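Local coordinates for regulatory protein SdiA (Escherichia coli, PDB 4LFU) that senses acyl-homoserine lactone autoinducers of other bacteria as a LuxR-type receptor and activates transcription, including that of the ftsQAZ cell-division cluster, at residues R11-R16 with Q155-E160; C45-V50 with L130-F135; E86-G91 with T120-L125. All coordinates share one frame; numbering follows the deposited sequence.

Contact 1 of 3, residues R11-R16 with Q155-E160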
# COMPACT_ATOMS: atom_id res chain seq x y z
N ARG A 11 -11.33 -13.49 -15.32
CA ARG A 11 -12.68 -12.93 -15.49
C ARG A 11 -13.69 -13.61 -14.53
O ARG A 11 -14.45 -12.93 -13.83
CB ARG A 11 -13.10 -13.06 -16.97
CG ARG A 11 -13.87 -11.88 -17.55
CD ARG A 11 -13.63 -11.66 -19.08
NE ARG A 11 -13.55 -12.91 -19.86
CZ ARG A 11 -12.52 -13.26 -20.64
NH1 ARG A 11 -11.46 -12.46 -20.78
NH2 ARG A 11 -12.54 -14.43 -21.29
N THR A 12 -13.65 -14.94 -14.49
CA THR A 12 -14.47 -15.74 -13.56
C THR A 12 -14.19 -15.45 -12.08
O THR A 12 -15.12 -15.35 -11.27
CB THR A 12 -14.26 -17.25 -13.80
OG1 THR A 12 -14.20 -17.52 -15.20
CG2 THR A 12 -15.38 -18.07 -13.15
N MET A 13 -12.92 -15.31 -11.73
CA MET A 13 -12.54 -15.16 -10.32
C MET A 13 -12.95 -13.82 -9.73
O MET A 13 -13.45 -13.76 -8.61
CB MET A 13 -11.04 -15.45 -10.10
CG MET A 13 -10.64 -16.90 -10.37
SD MET A 13 -11.67 -18.15 -9.52
CE MET A 13 -11.30 -17.80 -7.80
N LEU A 14 -12.74 -12.74 -10.50
CA LEU A 14 -13.20 -11.41 -10.09
C LEU A 14 -14.69 -11.42 -9.82
O LEU A 14 -15.15 -10.89 -8.81
CB LEU A 14 -12.89 -10.37 -11.17
CG LEU A 14 -11.39 -10.13 -11.37
CD1 LEU A 14 -11.12 -9.25 -12.58
CD2 LEU A 14 -10.79 -9.54 -10.11
N LEU A 15 -15.44 -12.06 -10.70
CA LEU A 15 -16.89 -12.12 -10.53
C LEU A 15 -17.28 -12.95 -9.31
O LEU A 15 -18.12 -12.52 -8.53
CB LEU A 15 -17.58 -12.61 -11.82
CG LEU A 15 -17.94 -11.49 -12.81
CD1 LEU A 15 -18.13 -12.03 -14.26
CD2 LEU A 15 -19.20 -10.71 -12.33
N ARG A 16 -16.65 -14.11 -9.14
CA ARG A 16 -16.89 -14.95 -7.96
C ARG A 16 -16.64 -14.24 -6.65
O ARG A 16 -17.43 -14.35 -5.74
CB ARG A 16 -16.08 -16.24 -8.02
CG ARG A 16 -16.87 -17.45 -8.44
CD ARG A 16 -16.06 -18.70 -8.25
NE ARG A 16 -16.11 -19.53 -9.45
CZ ARG A 16 -15.22 -20.47 -9.75
NH1 ARG A 16 -14.19 -20.72 -8.94
NH2 ARG A 16 -15.37 -21.16 -10.88
N GLN A 155 -1.61 -13.70 -7.28
CA GLN A 155 -1.71 -12.25 -7.21
C GLN A 155 -3.15 -11.84 -7.06
O GLN A 155 -3.45 -11.04 -6.19
CB GLN A 155 -1.14 -11.57 -8.44
CG GLN A 155 0.25 -11.06 -8.28
CD GLN A 155 0.74 -10.40 -9.55
OE1 GLN A 155 0.12 -9.45 -10.04
NE2 GLN A 155 1.86 -10.90 -10.09
N LEU A 156 -4.02 -12.42 -7.89
CA LEU A 156 -5.47 -12.16 -7.86
C LEU A 156 -6.15 -12.70 -6.60
O LEU A 156 -6.96 -11.99 -5.99
CB LEU A 156 -6.16 -12.69 -9.14
CG LEU A 156 -7.66 -12.49 -9.42
CD1 LEU A 156 -7.96 -12.77 -10.90
CD2 LEU A 156 -8.59 -13.36 -8.51
N LEU A 157 -5.82 -13.94 -6.22
CA LEU A 157 -6.42 -14.62 -5.05
C LEU A 157 -6.19 -13.90 -3.75
O LEU A 157 -7.11 -13.80 -2.96
CB LEU A 157 -5.91 -16.06 -4.91
CG LEU A 157 -6.39 -17.01 -6.01
CD1 LEU A 157 -5.64 -18.35 -5.92
CD2 LEU A 157 -7.87 -17.22 -5.92
N VAL A 158 -4.97 -13.42 -3.53
CA VAL A 158 -4.68 -12.69 -2.30
C VAL A 158 -5.40 -11.34 -2.29
O VAL A 158 -5.91 -10.94 -1.24
CB VAL A 158 -3.14 -12.57 -1.98
CG1 VAL A 158 -2.41 -11.71 -2.97
CG2 VAL A 158 -2.90 -12.05 -0.55
N ARG A 159 -5.47 -10.66 -3.43
CA ARG A 159 -6.10 -9.35 -3.51
C ARG A 159 -7.59 -9.45 -3.31
O ARG A 159 -8.15 -8.80 -2.44
CB ARG A 159 -5.80 -8.67 -4.85
CG ARG A 159 -6.19 -7.20 -4.88
CD ARG A 159 -6.38 -6.71 -6.30
NE ARG A 159 -6.56 -5.26 -6.35
CZ ARG A 159 -7.73 -4.63 -6.20
NH1 ARG A 159 -8.85 -5.31 -5.98
NH2 ARG A 159 -7.77 -3.30 -6.26
N GLU A 160 -8.22 -10.29 -4.12
CA GLU A 160 -9.70 -10.40 -4.14
C GLU A 160 -10.27 -10.97 -2.86
O GLU A 160 -11.30 -10.47 -2.39
CB GLU A 160 -10.18 -11.23 -5.34
CG GLU A 160 -9.89 -10.57 -6.69
CD GLU A 160 -10.26 -9.09 -6.71
OE1 GLU A 160 -11.46 -8.77 -6.49
OE2 GLU A 160 -9.36 -8.25 -6.95

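Contact 2 of 3, residues C45-V50 with L130-F135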
# COMPACT_ATOMS: atom_id res chain seq x y z
N CYS A 45 -3.05 -14.79 6.51
CA CYS A 45 -2.56 -14.01 7.68
C CYS A 45 -2.44 -12.53 7.35
O CYS A 45 -1.95 -12.16 6.29
CB CYS A 45 -1.17 -14.44 8.13
SG CYS A 45 -1.02 -16.17 8.55
N VAL A 46 -2.86 -11.70 8.30
CA VAL A 46 -2.90 -10.26 8.11
C VAL A 46 -2.18 -9.62 9.28
O VAL A 46 -2.65 -9.75 10.41
CB VAL A 46 -4.39 -9.75 7.99
CG1 VAL A 46 -4.45 -8.25 7.80
CG2 VAL A 46 -5.12 -10.46 6.83
N ARG A 47 -1.04 -8.98 9.00
CA ARG A 47 -0.32 -8.15 9.97
C ARG A 47 -0.90 -6.73 9.90
O ARG A 47 -0.70 -6.01 8.92
CB ARG A 47 1.23 -8.10 9.72
CG ARG A 47 1.90 -9.39 9.13
CD ARG A 47 3.49 -9.43 9.22
NE ARG A 47 3.88 -9.59 10.63
CZ ARG A 47 4.86 -10.36 11.10
NH1 ARG A 47 5.63 -11.08 10.30
NH2 ARG A 47 5.06 -10.40 12.42
N HIS A 48 -1.63 -6.36 10.94
CA HIS A 48 -2.23 -5.05 11.05
C HIS A 48 -1.18 -3.96 11.32
O HIS A 48 -0.16 -4.23 11.95
CB HIS A 48 -3.30 -5.05 12.13
CG HIS A 48 -4.54 -5.81 11.75
ND1 HIS A 48 -4.52 -7.15 11.44
CD2 HIS A 48 -5.82 -5.41 11.62
CE1 HIS A 48 -5.75 -7.55 11.14
NE2 HIS A 48 -6.55 -6.51 11.24
N PRO A 49 -1.43 -2.73 10.83
CA PRO A 49 -0.48 -1.65 11.04
C PRO A 49 -0.41 -1.21 12.51
O PRO A 49 0.58 -0.63 12.93
CB PRO A 49 -1.04 -0.53 10.17
CG PRO A 49 -2.49 -0.76 10.21
CD PRO A 49 -2.61 -2.27 10.08
N VAL A 50 -1.46 -1.49 13.29
CA VAL A 50 -1.58 -1.04 14.69
C VAL A 50 -2.13 -2.19 15.53
O VAL A 50 -2.84 -3.04 14.98
CB VAL A 50 -2.53 0.20 14.84
CG1 VAL A 50 -1.95 1.43 14.17
CG2 VAL A 50 -3.89 -0.09 14.26
N LEU A 130 -0.91 -5.88 6.13
CA LEU A 130 -0.18 -6.71 5.17
C LEU A 130 -0.83 -8.07 5.17
O LEU A 130 -0.91 -8.74 6.21
CB LEU A 130 1.31 -6.82 5.55
CG LEU A 130 2.22 -5.58 5.51
CD1 LEU A 130 3.60 -6.00 5.96
CD2 LEU A 130 2.32 -4.99 4.10
N GLY A 131 -1.32 -8.47 4.00
CA GLY A 131 -1.97 -9.76 3.85
C GLY A 131 -1.03 -10.73 3.17
O GLY A 131 -0.32 -10.38 2.21
N PHE A 132 -1.01 -11.95 3.71
CA PHE A 132 -0.17 -13.04 3.19
C PHE A 132 -1.04 -14.26 2.89
O PHE A 132 -1.74 -14.76 3.76
CB PHE A 132 0.89 -13.42 4.23
CG PHE A 132 1.86 -12.31 4.57
CD1 PHE A 132 3.09 -12.24 3.92
CD2 PHE A 132 1.55 -11.35 5.54
CE1 PHE A 132 3.97 -11.21 4.21
CE2 PHE A 132 2.45 -10.33 5.87
CZ PHE A 132 3.65 -10.25 5.20
N LEU A 133 -0.98 -14.74 1.66
CA LEU A 133 -1.66 -15.99 1.32
C LEU A 133 -0.63 -17.09 1.04
O LEU A 133 0.16 -16.97 0.12
CB LEU A 133 -2.58 -15.79 0.11
CG LEU A 133 -3.30 -17.05 -0.42
CD1 LEU A 133 -4.30 -17.60 0.59
CD2 LEU A 133 -3.96 -16.72 -1.74
N SER A 134 -0.65 -18.15 1.83
CA SER A 134 0.27 -19.27 1.69
C SER A 134 -0.47 -20.50 1.24
O SER A 134 -1.56 -20.74 1.71
CB SER A 134 0.92 -19.59 3.01
OG SER A 134 1.92 -18.67 3.31
N PHE A 135 0.11 -21.25 0.32
CA PHE A 135 -0.33 -22.61 0.01
C PHE A 135 0.78 -23.58 0.40
O PHE A 135 1.95 -23.28 0.23
CB PHE A 135 -0.62 -22.80 -1.48
CG PHE A 135 -1.82 -22.02 -2.00
CD1 PHE A 135 -2.89 -21.71 -1.17
CD2 PHE A 135 -1.88 -21.63 -3.33
CE1 PHE A 135 -3.99 -21.01 -1.65
CE2 PHE A 135 -2.99 -20.95 -3.83
CZ PHE A 135 -4.04 -20.64 -2.97

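Contact 3 of 3, residues E86-G91 with T120-L125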
# COMPACT_ATOMS: atom_id res chain seq x y z
N GLU A 86 10.36 -8.34 3.20
CA GLU A 86 11.73 -8.19 2.70
C GLU A 86 12.25 -9.41 1.94
O GLU A 86 13.19 -9.30 1.16
CB GLU A 86 12.69 -7.84 3.84
CG GLU A 86 12.61 -6.36 4.31
CD GLU A 86 12.41 -6.23 5.83
OE1 GLU A 86 13.41 -5.98 6.56
OE2 GLU A 86 11.24 -6.38 6.30
N ASN A 87 11.65 -10.58 2.11
CA ASN A 87 12.18 -11.69 1.32
C ASN A 87 11.30 -12.17 0.15
O ASN A 87 11.54 -13.21 -0.46
CB ASN A 87 12.86 -12.77 2.21
CG ASN A 87 11.92 -13.42 3.15
OD1 ASN A 87 10.84 -13.82 2.72
ND2 ASN A 87 12.30 -13.54 4.43
N PHE A 88 10.33 -11.35 -0.20
CA PHE A 88 9.46 -11.57 -1.36
C PHE A 88 10.03 -10.86 -2.60
O PHE A 88 10.69 -9.83 -2.50
CB PHE A 88 8.06 -11.02 -1.07
CG PHE A 88 7.23 -11.90 -0.19
CD1 PHE A 88 7.46 -11.98 1.18
CD2 PHE A 88 6.22 -12.67 -0.72
CE1 PHE A 88 6.69 -12.80 1.99
CE2 PHE A 88 5.45 -13.47 0.09
CZ PHE A 88 5.70 -13.53 1.44
N SER A 89 9.77 -11.42 -3.77
CA SER A 89 10.08 -10.69 -4.99
C SER A 89 8.80 -10.59 -5.81
O SER A 89 8.15 -11.60 -6.06
CB SER A 89 11.19 -11.40 -5.77
OG SER A 89 11.39 -10.76 -7.01
N GLN A 90 8.43 -9.37 -6.19
CA GLN A 90 7.17 -9.09 -6.90
C GLN A 90 5.94 -9.53 -6.11
O GLN A 90 4.97 -10.01 -6.69
CB GLN A 90 7.15 -9.73 -8.30
CG GLN A 90 7.40 -8.74 -9.47
CD GLN A 90 8.86 -8.47 -9.66
OE1 GLN A 90 9.69 -9.38 -9.52
NE2 GLN A 90 9.21 -7.23 -9.97
N GLY A 91 6.00 -9.41 -4.78
CA GLY A 91 4.92 -9.91 -3.93
C GLY A 91 4.88 -11.43 -3.75
O GLY A 91 4.03 -11.94 -3.01
N THR A 120 4.18 -18.46 -0.97
CA THR A 120 3.41 -17.36 -0.36
C THR A 120 3.28 -16.18 -1.33
O THR A 120 4.21 -15.84 -2.05
CB THR A 120 4.01 -16.93 1.00
OG1 THR A 120 4.21 -18.09 1.79
CG2 THR A 120 3.09 -15.96 1.76
N GLN A 121 2.09 -15.59 -1.36
CA GLN A 121 1.89 -14.34 -2.07
C GLN A 121 1.47 -13.27 -1.06
O GLN A 121 0.69 -13.54 -0.17
CB GLN A 121 0.82 -14.48 -3.15
CG GLN A 121 0.69 -13.24 -4.01
CD GLN A 121 1.66 -13.21 -5.17
OE1 GLN A 121 2.18 -14.24 -5.59
NE2 GLN A 121 1.90 -12.02 -5.69
N TYR A 122 1.98 -12.05 -1.21
CA TYR A 122 1.54 -10.97 -0.32
C TYR A 122 1.11 -9.66 -1.00
O TYR A 122 1.50 -9.37 -2.16
CB TYR A 122 2.54 -10.73 0.81
CG TYR A 122 3.44 -9.54 0.63
CD1 TYR A 122 3.21 -8.34 1.33
CD2 TYR A 122 4.53 -9.61 -0.20
CE1 TYR A 122 4.05 -7.22 1.14
CE2 TYR A 122 5.36 -8.54 -0.39
CZ TYR A 122 5.13 -7.36 0.28
OH TYR A 122 6.02 -6.34 0.06
N LEU A 123 0.30 -8.89 -0.26
CA LEU A 123 -0.19 -7.59 -0.67
C LEU A 123 -0.37 -6.66 0.53
O LEU A 123 -0.91 -7.06 1.58
CB LEU A 123 -1.56 -7.73 -1.36
CG LEU A 123 -2.08 -6.41 -1.97
CD1 LEU A 123 -1.18 -5.97 -3.10
CD2 LEU A 123 -3.52 -6.52 -2.44
N MET A 124 0.04 -5.41 0.35
CA MET A 124 -0.33 -4.37 1.29
C MET A 124 -1.69 -3.83 0.93
O MET A 124 -1.91 -3.41 -0.19
CB MET A 124 0.66 -3.21 1.29
CG MET A 124 0.15 -2.07 2.17
SD MET A 124 1.44 -0.92 2.59
CE MET A 124 1.73 -0.10 1.01
N LEU A 125 -2.59 -3.81 1.91
CA LEU A 125 -3.96 -3.31 1.70
C LEU A 125 -4.10 -1.77 1.82
O LEU A 125 -3.20 -1.10 2.35
CB LEU A 125 -4.93 -4.05 2.64
CG LEU A 125 -4.85 -5.57 2.48
CD1 LEU A 125 -5.42 -6.27 3.70
CD2 LEU A 125 -5.52 -6.03 1.20
O HOH W 1 4.07 -11.99 -8.25

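Contact 1 of 3, residues R11-R16 with Q155-E160
Leu156 points toward helix 6-19 and ends against the root of Met13, its CD2 lying 3.6 Å from Met13 CB. CG of Leu156 stands opposite the backbone N (chi1 -176°), which extends the branch across the gap between two helices whose axes stay 10.5 Å apart. Met13 itself is folded at chi2 and chi3, and this curl carries its methyl group back over to Leu157, with Met13 CE 4.0 Å from Leu157 CD2; the two side chains cross at a slant. The segments run nearly parallel, at 11°, and no hydrogen bond joins them: the N-terminal helix is laid by apolar packing along helix 147-167, which backs the sheet of the GAF-like autoinducer-binding domain. Beside this, the CD2 methyl of Leu14 rests on the carboxylate end of Glu160, 3.5 Å from Glu160 CD and almost as near to both oxygens. Glu160 is bent at chi2, and its side chain runs aslant to that of Leu14. Arg159 NH1 forms a salt bridge with Glu160 OE2, 3.1 Å long and on the syn side, with the donor 23° out of the carboxylate plane. Gln90 of the second subunit packs on Leu14 and adds a weak hydrogen bond to Glu160 OE2.

Contact 2 of 3, residues C45-V50 with L130-F135
Cys45 and Phe132 face each other as an antiparallel hydrogen-bonded pair, joined by Cys45 N to Phe132 O at 3.0 Å and Phe132 N to Cys45 O at 2.8 Å. Arg47 and Leu130 repeat the pattern with two more bonds. Between them Val46 and Gly131 form the non-hydrogen-bonded pair, where the two strands close to 4.4 Å between CA atoms and Val46 CA sits 3.1 Å from Leu130 O in a CA-H...O contact. This tight backbone seam lies in the middle of the domain's antiparallel sheet; on the side of buried Val46 and Gly131, helix 147-167 covers it through Leu162. The opposite face is more open: Phe132 is buried, but Cys45, Arg47 and Leu130 are partly exposed. There Arg47 lays its aliphatic part obliquely beside the Phe132 ring, CG 3.4 Å from Phe132 CE2, then bends at chi3 (69°). The guanidinium plane stands 77° from the ring, and NH1 is bound by Leu83 O. A tetraethylene glycol, probably from the crystallisation liquor, lies about 4 Å from the Cys45 side chain. Backbone bonds thus supply the polar hold, whereas the arginine gives Phe132 its methylenes and spends NH1 on a loop carbonyl.

Contact 3 of 3, residues E86-G91 with T120-L125
Phe88 has CG opposite its carbonyl carbon (chi1 -78°), which aims the ring at strand 117-124, and the unusual chi1 of Tyr122 (102°) brings its ring to meet it. The pair is edge-to-face: Tyr122 CD2 stands 3.5 Å above the Phe88 plane, near the rim, with the planes at 61° and centroids 4.8 Å apart. At the edge of the Phe88 ring sits the methyl of Thr120, with Thr120 CG2 3.6 Å from Phe88 CZ. Thr120 OG1 is bonded to Trp95 NE1 and Ser134 OG. Beyond the rings the loop that leads into the outermost strand 92-94 joins the sheet: Tyr122 N gives a nearly straight bond to Gly91 O, 2.7 Å long. Gly91 has a positive phi, and its O also meets Gln121 CA in a CA-H...O contact. Gln121, bent at chi2, keeps its amide beside Gly91 O without a hydrogen bond, while its OE1 is bonded to His92. A water donates to Gln90 O at 2.7 Å and weakly accepts from Gln121 NE2. One direct hydrogen bond, supplemented by a water bridge with one weak leg, therefore attaches the loop to the strand, while the aromatic pair and threonine methyl pack Phe88 against it.

How the contacts relate
Contacts 2 and 3 belong to one sheet, their centres about 10 Å apart: strands 117-124 and 130-137 are neighbours, bonded through Leu133 N to Gln121 O at 2.8 Å, and the Tyr122 and Phe132 rings meet with their planes at about 20°. Contact 1 has its centre about 17 Å from each of theirs, on the face that carries Leu133 and Gln121, where Leu157 and Val158 pack on Leu133, and Val158 and Arg159 on Gln121 and Leu123. On the opposite face, that of Cys45 and Phe132, the tetraethylene glycol comes to about 6 Å from the Thr120 side chain and possibly marks the autoinducer pocket. Contacts 1 and 3 also meet across the dimer, each reaching the second subunit.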